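Local coordinates for protein ORF 37 (Human herpesvirus 8 type M, PDB 3FHD) that cuts double- and single-stranded DNA as a magnesium-binding endo- and exonuclease, and takes part in processing branched viral DNA intermediates to promote production of packaged unit-length genomes, at residues A245-T250 and Q257-C262; Q288-A293 and V364-D369; I405-I410 and G420-Y425. All blocks are in the same frame, centred on the assembly; numbering follows the deposited sequence.

Interaction 1: residues A245-T250 and Q257-C262; sequences AANVKT and QFDPNC
Val-248 pairs with Phe-258, and Lys-249 with Gln-257, where strands 248-250 and 257-259 run antiparallel, their axes 4.9 Å apart at the closest and their directions 153° from each other. Lys-249 and Gln-257 form the hydrogen-bonded pair: Lys-249 N donates to Gln-257 O over 2.9 Å and almost straight, while the return bond from Gln-257 N to Lys-249 O is modelled at 2.5 Å, too short to be taken literally. Val-248 and Phe-258 make the neighbouring non-hydrogen-bonded pair. Beyond it the ladder fades, with a weak 3.4 Å bond from Asp-259 N to Asn-247 O. There the first segment turns a corner at Ala-246 and Asn-247, and the second passes through a type I turn from Asp-259 to Cys-262, closed by Cys-262 N bonding to Asp-259 O.

On the face of Val-248 and Phe-258 the contact is apolar. CG2 of Val-248 lies beside the backbone N, a position from which it touches Phe-258 CD1 at 3.5 Å and Cys-262 CB at 3.7 Å; CG1, anti to that N (chi1 -178°), rests against the Gln-257 carbonyl oxygen. On the other face the Lys-249 and Gln-257 chains, both extended beyond CG, bring Lys-249 CE within 3.3 Å of Gln-257 OE1. Cys-262 CB packs on the Ala-246 carbonyl oxygen.

The arrangement is a beta hairpin through which the chain leaves the mixed sheet of this PD-(D/E)XK nuclease and returns to it: strand 244-245 follows Asp-243 and its antiparallel neighbour 262-269 carries Glu-266 and Ile-267, the magnesium ligands.

Interaction 2: residues Q288-A293 and V364-D369; sequences QRLYEA and VYVLTD
Val-366 is the first residue of strand 364-367 to press on helix 288-292, which passes nearly at a right angle to it (99°), the axes 9.4 Å apart at their closest. Val-366 CG1 meets Tyr-291 CD1 at 3.9 Å, while Val-366 CG2 lies more loosely against Leu-290 CG at 4.5 Å. Leu-367 has its CB directed away from the helix and contributes its carbonyl: the O sits in the plane of the Tyr-291 ring, at its edge, 3.2 Å from CE1. Next, Thr-368 CA also borders the edge of the ring, 3.7 Å from the tyrosine OH. Asp-369 closes the series, its backbone N donating to Tyr-291 OH over 3.1 Å at 158°. Tyr-291 holds CG anti to the backbone N (chi1 -172°), a setting that carries the phenol across to this turn. Asp-369 CB lies 3.5 Å from the same OH, and the carboxylate stands perpendicular to the ring.

Asp-369 is also the N-cap of helix 370-373, and its carboxylate forms salt bridges with Lys-277 and Arg-432. Tyr-291 makes a cation-pi contact with Lys-380. The phenol oxygen thus accepts a backbone N-H at the strand-to-helix turn, while the two basic partners of Asp-369 would be expected to stabilise its negative charge.

Interaction 3: residues I405-I410 and G420-Y425; sequences IVEEYI and GSPKYY
Glu-407 and Tyr-424 supply the polar part of the contact between helix 405-410 and segment 420-425. Tyr-424 OH donates to Glu-407 OE2 over 2.7 Å, reaching that oxygen from above the carboxylate plane, 37° out of it. Relative to the Tyr-424 ring, OE2 lies at the edge, near its plane, and the two flat groups are turned 57° against each other. The glutamate, with its chain extended beyond CG (chi2 157°), can stretch from the flank of the helix to the phenol. Its second oxygen, OE1, makes a salt bridge with Lys-471, so the carboxylate is held at both oxygens.

The apolar part gathers round Pro-422. Ile-410 CD1 presses on CG of the Pro-422 ring at 3.5 Å, tighter than an ordinary carbon contact. Val-406 CG1 is a looser neighbour of the same proline CG, at 4.3 Å, and lies 3.9 Å from Tyr-424 OH.

Helix 394-412 therefore packs on the start of strand 423-432, where Tyr-424 also touches Ser-403 and Val-399, one and two turns before Glu-407. Lys-471 brings in helix 468-489, and the backbone of Tyr-424 pairs with Val-464 of the adjoining strand 455-464.

From the N terminus, interaction 1 comes first and closes a short hairpin, with six residues between its segments. Interaction 2 follows, spanning 70 residues to bring helix 282-292 against the central strand 362-367. Interaction 3 then closes the turn from helix 394-412 into strand 423-432, with nine residues between its segments. The three are in series, none nested or crossed. Interactions 1 and 3 adjoin, their centres about 9 Å apart: Cys-262 O and Lys-423 N lie 3.2 Å from each other, a probable hydrogen bond, and Pro-260 packs on Pro-422. Interaction 2 is remote, its centre about 31 Å and 33 Å from theirs, but shares the mixed sheet with interaction 3.

Interaction 1: residues A245-T250 and Q257-C262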
loop_
_atom_site.group_PDB
_atom_site.type_symbol
_atom_site.label_atom_id
_atom_site.label_comp_id
_atom_site.label_asym_id
_atom_site.label_seq_id
_atom_site.Cartn_x
_atom_site.Cartn_y
_atom_site.Cartn_z
ATOM N N ALA A 245 3.242 0.201 -10.511
ATOM C CA ALA A 245 3.421 1.535 -11.077
ATOM C C ALA A 245 3.982 1.449 -12.481
ATOM O O ALA A 245 4.810 0.566 -12.800
ATOM C CB ALA A 245 4.306 2.388 -10.192
ATOM N N ALA A 246 3.518 2.358 -13.320
ATOM C CA ALA A 246 4.046 2.487 -14.679
ATOM C C ALA A 246 4.909 3.756 -14.761
ATOM O O ALA A 246 4.631 4.747 -14.072
ATOM C CB ALA A 246 2.886 2.515 -15.691
ATOM N N ASN A 247 5.969 3.722 -15.573
ATOM C CA ASN A 247 7.031 4.785 -15.576
ATOM C C ASN A 247 7.872 4.912 -14.291
ATOM O O ASN A 247 8.116 6.021 -13.801
ATOM C CB ASN A 247 6.455 6.172 -15.918
ATOM C CG ASN A 247 5.871 6.249 -17.321
ATOM O OD1 ASN A 247 6.371 6.991 -18.170
ATOM N ND2 ASN A 247 4.796 5.511 -17.564
ATOM N N VAL A 248 8.280 3.786 -13.718
ATOM C CA VAL A 248 9.088 3.780 -12.494
ATOM C C VAL A 248 10.208 2.799 -12.747
ATOM O O VAL A 248 9.979 1.728 -13.313
ATOM C CB VAL A 248 8.302 3.364 -11.212
ATOM C CG1 VAL A 248 9.210 3.431 -9.941
ATOM C CG2 VAL A 248 7.091 4.259 -11.009
ATOM N N LYS A 249 11.418 3.181 -12.335
ATOM C CA LYS A 249 12.643 2.438 -12.652
ATOM C C LYS A 249 13.622 2.378 -11.472
ATOM O O LYS A 249 13.475 3.103 -10.493
ATOM C CB LYS A 249 13.325 3.047 -13.890
ATOM C CG LYS A 249 13.108 4.533 -14.038
ATOM C CD LYS A 249 13.824 5.075 -15.251
ATOM C CE LYS A 249 14.208 6.528 -15.021
ATOM N NZ LYS A 249 15.426 6.899 -15.812
ATOM N N THR A 250 14.589 1.464 -11.583
ATOM C CA THR A 250 15.777 1.396 -10.730
ATOM C C THR A 250 16.812 2.358 -11.316
ATOM O O THR A 250 16.957 2.444 -12.536
ATOM C CB THR A 250 16.317 -0.066 -10.689
ATOM O OG1 THR A 250 15.439 -0.859 -9.881
ATOM C CG2 THR A 250 17.747 -0.166 -10.138
ATOM N N GLN A 257 13.337 4.918 -8.832
ATOM C CA GLN A 257 13.136 6.254 -9.372
ATOM C C GLN A 257 11.699 6.349 -9.879
ATOM O O GLN A 257 11.336 5.717 -10.881
ATOM C CB GLN A 257 14.113 6.540 -10.524
ATOM C CG GLN A 257 15.316 7.401 -10.145
ATOM C CD GLN A 257 16.158 7.865 -11.351
ATOM O OE1 GLN A 257 16.052 7.338 -12.468
ATOM N NE2 GLN A 257 17.007 8.844 -11.109
ATOM N N PHE A 258 10.895 7.142 -9.177
ATOM C CA PHE A 258 9.576 7.527 -9.634
ATOM C C PHE A 258 9.678 8.736 -10.591
ATOM O O PHE A 258 10.159 9.809 -10.208
ATOM C CB PHE A 258 8.699 7.908 -8.434
ATOM C CG PHE A 258 8.366 6.765 -7.516
ATOM C CD1 PHE A 258 7.369 5.843 -7.856
ATOM C CD2 PHE A 258 9.006 6.632 -6.292
ATOM C CE1 PHE A 258 7.033 4.780 -7.007
ATOM C CE2 PHE A 258 8.665 5.553 -5.410
ATOM C CZ PHE A 258 7.671 4.638 -5.787
ATOM N N ASP A 259 9.248 8.566 -11.837
ATOM C CA ASP A 259 9.101 9.703 -12.749
ATOM C C ASP A 259 8.052 10.660 -12.158
ATOM O O ASP A 259 7.023 10.199 -11.641
ATOM C CB ASP A 259 8.644 9.213 -14.130
ATOM C CG ASP A 259 8.714 10.291 -15.196
ATOM O OD1 ASP A 259 9.800 10.881 -15.385
ATOM O OD2 ASP A 259 7.688 10.532 -15.874
ATOM N N PRO A 260 8.300 11.989 -12.233
ATOM C CA PRO A 260 7.260 12.950 -11.823
ATOM C C PRO A 260 5.885 12.717 -12.490
ATOM O O PRO A 260 4.884 13.181 -11.968
ATOM C CB PRO A 260 7.833 14.312 -12.258
ATOM C CG PRO A 260 8.980 14.004 -13.157
ATOM C CD PRO A 260 9.520 12.684 -12.685
ATOM N N ASN A 261 5.844 11.982 -13.599
ATOM C CA ASN A 261 4.591 11.627 -14.266
ATOM C C ASN A 261 4.293 10.100 -14.298
ATOM O O ASN A 261 3.691 9.579 -15.252
ATOM C CB ASN A 261 4.606 12.173 -15.682
ATOM C CG ASN A 261 4.593 13.707 -15.722
ATOM O OD1 ASN A 261 3.722 14.347 -15.124
ATOM N ND2 ASN A 261 5.561 14.296 -16.422
ATOM N N CYS A 262 4.721 9.385 -13.269
ATOM C CA CYS A 262 4.430 7.946 -13.181
ATOM C C CYS A 262 2.924 7.741 -12.938
ATOM O O CYS A 262 2.208 8.691 -12.611
ATOM C CB CYS A 262 5.266 7.304 -12.078
ATOM S SG CYS A 262 4.948 7.981 -10.481
#

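Interaction 2: residues Q288-A293 and V364-D369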
loop_
_atom_site.group_PDB
_atom_site.type_symbol
_atom_site.label_atom_id
_atom_site.label_comp_id
_atom_site.label_asym_id
_atom_site.label_seq_id
_atom_site.Cartn_x
_atom_site.Cartn_y
_atom_site.Cartn_z
ATOM N N GLN A 288 -22.805 -12.653 -19.658
ATOM C CA GLN A 288 -23.048 -12.969 -21.060
ATOM C C GLN A 288 -23.487 -11.744 -21.861
ATOM O O GLN A 288 -22.959 -11.493 -22.953
ATOM C CB GLN A 288 -24.101 -14.073 -21.189
ATOM C CG GLN A 288 -23.571 -15.505 -21.052
ATOM C CD GLN A 288 -24.668 -16.556 -21.239
ATOM O OE1 GLN A 288 -25.603 -16.642 -20.443
ATOM N NE2 GLN A 288 -24.559 -17.359 -22.303
ATOM N N ARG A 289 -24.441 -10.987 -21.313
ATOM C CA ARG A 289 -24.979 -9.781 -21.971
ATOM C C ARG A 289 -23.906 -8.720 -22.125
ATOM O O ARG A 289 -23.769 -8.128 -23.200
ATOM C CB ARG A 289 -26.156 -9.199 -21.189
ATOM N N LEU A 290 -23.164 -8.480 -21.039
ATOM C CA LEU A 290 -22.034 -7.552 -21.039
ATOM C C LEU A 290 -20.953 -7.924 -22.053
ATOM O O LEU A 290 -20.426 -7.045 -22.731
ATOM C CB LEU A 290 -21.416 -7.457 -19.633
ATOM C CG LEU A 290 -20.225 -6.527 -19.374
ATOM C CD1 LEU A 290 -20.665 -5.072 -19.473
ATOM C CD2 LEU A 290 -19.634 -6.830 -18.007
ATOM N N TYR A 291 -20.625 -9.219 -22.138
ATOM C CA TYR A 291 -19.576 -9.718 -23.036
ATOM C C TYR A 291 -19.939 -9.520 -24.512
ATOM O O TYR A 291 -19.091 -9.111 -25.313
ATOM C CB TYR A 291 -19.280 -11.200 -22.756
ATOM C CG TYR A 291 -18.073 -11.762 -23.501
ATOM C CD1 TYR A 291 -16.775 -11.544 -23.036
ATOM C CD2 TYR A 291 -18.237 -12.515 -24.674
ATOM C CE1 TYR A 291 -15.665 -12.054 -23.715
ATOM C CE2 TYR A 291 -17.132 -13.039 -25.363
ATOM C CZ TYR A 291 -15.853 -12.804 -24.881
ATOM O OH TYR A 291 -14.751 -13.308 -25.553
ATOM N N GLU A 292 -21.196 -9.812 -24.855
ATOM C CA GLU A 292 -21.682 -9.698 -26.222
ATOM C C GLU A 292 -21.944 -8.256 -26.628
ATOM O O GLU A 292 -21.824 -7.918 -27.804
ATOM C CB GLU A 292 -22.953 -10.531 -26.414
ATOM N N ALA A 293 -22.316 -7.420 -25.655
ATOM C CA ALA A 293 -22.675 -6.016 -25.899
ATOM C C ALA A 293 -22.034 -5.083 -24.862
ATOM O O ALA A 293 -22.732 -4.554 -23.992
ATOM C CB ALA A 293 -24.194 -5.853 -25.888
ATOM N N VAL A 364 -13.435 0.879 -18.508
ATOM C CA VAL A 364 -13.804 -0.528 -18.315
ATOM C C VAL A 364 -13.215 -1.390 -19.439
ATOM O O VAL A 364 -13.386 -1.064 -20.586
ATOM C CB VAL A 364 -15.338 -0.705 -18.246
ATOM C CG1 VAL A 364 -15.688 -2.181 -18.061
ATOM C CG2 VAL A 364 -15.905 0.144 -17.108
ATOM N N TYR A 365 -12.532 -2.485 -19.086
ATOM C CA TYR A 365 -11.928 -3.408 -20.051
ATOM C C TYR A 365 -12.609 -4.759 -19.944
ATOM O O TYR A 365 -12.500 -5.447 -18.935
ATOM C CB TYR A 365 -10.429 -3.595 -19.791
ATOM C CG TYR A 365 -9.663 -2.316 -19.806
ATOM C CD1 TYR A 365 -9.100 -1.853 -20.990
ATOM C CD2 TYR A 365 -9.543 -1.533 -18.651
ATOM C CE1 TYR A 365 -8.388 -0.670 -21.035
ATOM C CE2 TYR A 365 -8.839 -0.321 -18.684
ATOM C CZ TYR A 365 -8.279 0.100 -19.903
ATOM O OH TYR A 365 -7.574 1.282 -19.990
ATOM N N VAL A 366 -13.337 -5.130 -20.980
ATOM C CA VAL A 366 -13.910 -6.471 -21.053
ATOM C C VAL A 366 -12.839 -7.368 -21.668
ATOM O O VAL A 366 -12.304 -7.057 -22.734
ATOM C CB VAL A 366 -15.198 -6.477 -21.895
ATOM C CG1 VAL A 366 -15.726 -7.912 -22.072
ATOM C CG2 VAL A 366 -16.263 -5.565 -21.260
ATOM N N LEU A 367 -12.501 -8.473 -21.007
ATOM C CA LEU A 367 -11.430 -9.309 -21.536
ATOM C C LEU A 367 -11.979 -10.417 -22.425
ATOM O O LEU A 367 -13.122 -10.839 -22.242
ATOM C CB LEU A 367 -10.574 -9.883 -20.398
ATOM C CG LEU A 367 -10.042 -8.847 -19.385
ATOM C CD1 LEU A 367 -9.539 -9.504 -18.104
ATOM C CD2 LEU A 367 -8.957 -7.973 -20.029
ATOM N N THR A 368 -11.170 -10.881 -23.387
ATOM C CA THR A 368 -11.517 -12.076 -24.132
ATOM C C THR A 368 -11.610 -13.307 -23.232
ATOM O O THR A 368 -10.874 -13.458 -22.251
ATOM C CB THR A 368 -10.549 -12.379 -25.319
ATOM O OG1 THR A 368 -9.203 -12.497 -24.835
ATOM C CG2 THR A 368 -10.644 -11.295 -26.387
ATOM N N ASP A 369 -12.537 -14.178 -23.590
ATOM C CA ASP A 369 -12.795 -15.399 -22.861
ATOM C C ASP A 369 -11.861 -16.496 -23.400
ATOM O O ASP A 369 -11.940 -16.833 -24.577
ATOM C CB ASP A 369 -14.268 -15.757 -23.040
ATOM C CG ASP A 369 -14.701 -16.928 -22.205
ATOM O OD1 ASP A 369 -13.873 -17.799 -21.850
ATOM O OD2 ASP A 369 -15.901 -16.980 -21.896
#

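Interaction 3: residues I405-I410 and G420-Y425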
loop_
_atom_site.group_PDB
_atom_site.type_symbol
_atom_site.label_atom_id
_atom_site.label_comp_id
_atom_site.label_asym_id
_atom_site.label_seq_id
_atom_site.Cartn_x
_atom_site.Cartn_y
_atom_site.Cartn_z
ATOM N N ILE A 405 3.337 9.527 0.246
ATOM C CA ILE A 405 4.650 8.881 0.330
ATOM C C ILE A 405 5.382 8.935 -1.009
ATOM O O ILE A 405 6.564 9.287 -1.047
ATOM C CB ILE A 405 4.624 7.446 0.883
ATOM C CG1 ILE A 405 4.143 7.423 2.360
ATOM C CG2 ILE A 405 6.006 6.721 0.643
ATOM C CD1 ILE A 405 4.991 8.258 3.292
ATOM N N VAL A 406 4.694 8.607 -2.100
ATOM C CA VAL A 406 5.297 8.751 -3.453
ATOM C C VAL A 406 5.826 10.173 -3.717
ATOM O O VAL A 406 6.924 10.379 -4.257
ATOM C CB VAL A 406 4.299 8.331 -4.576
ATOM C CG1 VAL A 406 4.854 8.727 -5.937
ATOM C CG2 VAL A 406 4.089 6.840 -4.576
ATOM N N GLU A 407 5.009 11.180 -3.393
ATOM C CA GLU A 407 5.395 12.574 -3.623
ATOM C C GLU A 407 6.524 13.088 -2.725
ATOM O O GLU A 407 7.351 13.895 -3.166
ATOM C CB GLU A 407 4.158 13.472 -3.598
ATOM C CG GLU A 407 3.314 13.256 -4.869
ATOM C CD GLU A 407 1.850 13.637 -4.717
ATOM O OE1 GLU A 407 1.527 14.420 -3.773
ATOM O OE2 GLU A 407 1.027 13.144 -5.545
ATOM N N GLU A 408 6.567 12.582 -1.499
ATOM C CA GLU A 408 7.698 12.794 -0.569
ATOM C C GLU A 408 9.020 12.269 -1.158
ATOM O O GLU A 408 10.008 13.002 -1.174
ATOM C CB GLU A 408 7.378 12.133 0.790
ATOM C CG GLU A 408 8.431 12.342 1.944
ATOM C CD GLU A 408 7.994 11.594 3.230
ATOM O OE1 GLU A 408 6.844 11.144 3.272
ATOM O OE2 GLU A 408 8.776 11.443 4.208
ATOM N N TYR A 409 9.029 11.033 -1.663
ATOM C CA TYR A 409 10.235 10.435 -2.264
ATOM C C TYR A 409 10.664 11.207 -3.538
ATOM O O TYR A 409 11.835 11.523 -3.716
ATOM C CB TYR A 409 9.977 8.964 -2.612
ATOM C CG TYR A 409 10.133 7.964 -1.464
ATOM C CD1 TYR A 409 11.051 6.902 -1.570
ATOM C CD2 TYR A 409 9.414 8.086 -0.282
ATOM C CE1 TYR A 409 11.194 5.949 -0.527
ATOM C CE2 TYR A 409 9.577 7.149 0.793
ATOM C CZ TYR A 409 10.476 6.084 0.659
ATOM O OH TYR A 409 10.622 5.124 1.668
ATOM N N ILE A 410 9.713 11.527 -4.413
ATOM C CA ILE A 410 9.998 12.383 -5.582
ATOM C C ILE A 410 10.621 13.735 -5.165
ATOM O O ILE A 410 11.459 14.270 -5.881
ATOM C CB ILE A 410 8.703 12.637 -6.415
ATOM C CG1 ILE A 410 8.302 11.371 -7.131
ATOM C CG2 ILE A 410 8.912 13.811 -7.459
ATOM C CD1 ILE A 410 6.888 11.408 -7.704
ATOM N N GLY A 420 4.717 18.393 -13.651
ATOM C CA GLY A 420 3.724 17.331 -13.614
ATOM C C GLY A 420 3.758 16.596 -12.313
ATOM O O GLY A 420 4.791 16.542 -11.656
ATOM N N SER A 421 2.618 16.043 -11.927
ATOM C CA SER A 421 2.562 15.214 -10.745
ATOM C C SER A 421 2.063 13.832 -11.149
ATOM O O SER A 421 1.485 13.652 -12.216
ATOM C CB SER A 421 1.721 15.835 -9.610
ATOM O OG SER A 421 0.383 16.140 -10.011
ATOM N N PRO A 422 2.366 12.830 -10.329
ATOM C CA PRO A 422 1.888 11.487 -10.673
ATOM C C PRO A 422 0.353 11.405 -10.681
ATOM O O PRO A 422 -0.319 12.286 -10.136
ATOM C CB PRO A 422 2.485 10.618 -9.573
ATOM C CG PRO A 422 3.689 11.427 -9.079
ATOM C CD PRO A 422 3.188 12.839 -9.115
ATOM N N LYS A 423 -0.178 10.390 -11.367
ATOM C CA LYS A 423 -1.605 10.081 -11.356
ATOM C C LYS A 423 -1.859 8.736 -10.658
ATOM O O LYS A 423 -1.034 7.823 -10.766
ATOM C CB LYS A 423 -2.165 10.072 -12.792
ATOM C CG LYS A 423 -1.931 11.353 -13.552
ATOM C CD LYS A 423 -2.905 12.455 -13.151
ATOM C CE LYS A 423 -2.669 13.744 -13.951
ATOM N NZ LYS A 423 -1.356 14.451 -13.624
ATOM N N TYR A 424 -2.986 8.652 -9.945
ATOM C CA TYR A 424 -3.353 7.508 -9.062
ATOM C C TYR A 424 -4.641 6.858 -9.525
ATOM O O TYR A 424 -5.552 7.535 -10.046
ATOM C CB TYR A 424 -3.464 7.950 -7.590
ATOM C CG TYR A 424 -2.191 8.614 -7.148
ATOM C CD1 TYR A 424 -1.082 7.846 -6.734
ATOM C CD2 TYR A 424 -2.057 10.014 -7.248
ATOM C CE1 TYR A 424 0.120 8.485 -6.399
ATOM C CE2 TYR A 424 -0.862 10.653 -6.901
ATOM C CZ TYR A 424 0.216 9.891 -6.497
ATOM O OH TYR A 424 1.382 10.554 -6.154
ATOM N N TYR A 425 -4.713 5.543 -9.352
ATOM C CA TYR A 425 -5.860 4.747 -9.813
ATOM C C TYR A 425 -6.134 3.592 -8.871
ATOM O O TYR A 425 -5.222 3.073 -8.199
ATOM C CB TYR A 425 -5.585 4.145 -11.196
ATOM C CG TYR A 425 -5.156 5.153 -12.254
ATOM C CD1 TYR A 425 -6.096 5.821 -13.045
ATOM C CD2 TYR A 425 -3.813 5.435 -12.441
ATOM C CE1 TYR A 425 -5.682 6.761 -14.022
ATOM C CE2 TYR A 425 -3.385 6.344 -13.383
ATOM C CZ TYR A 425 -4.315 7.010 -14.177
ATOM O OH TYR A 425 -3.837 7.912 -15.100
#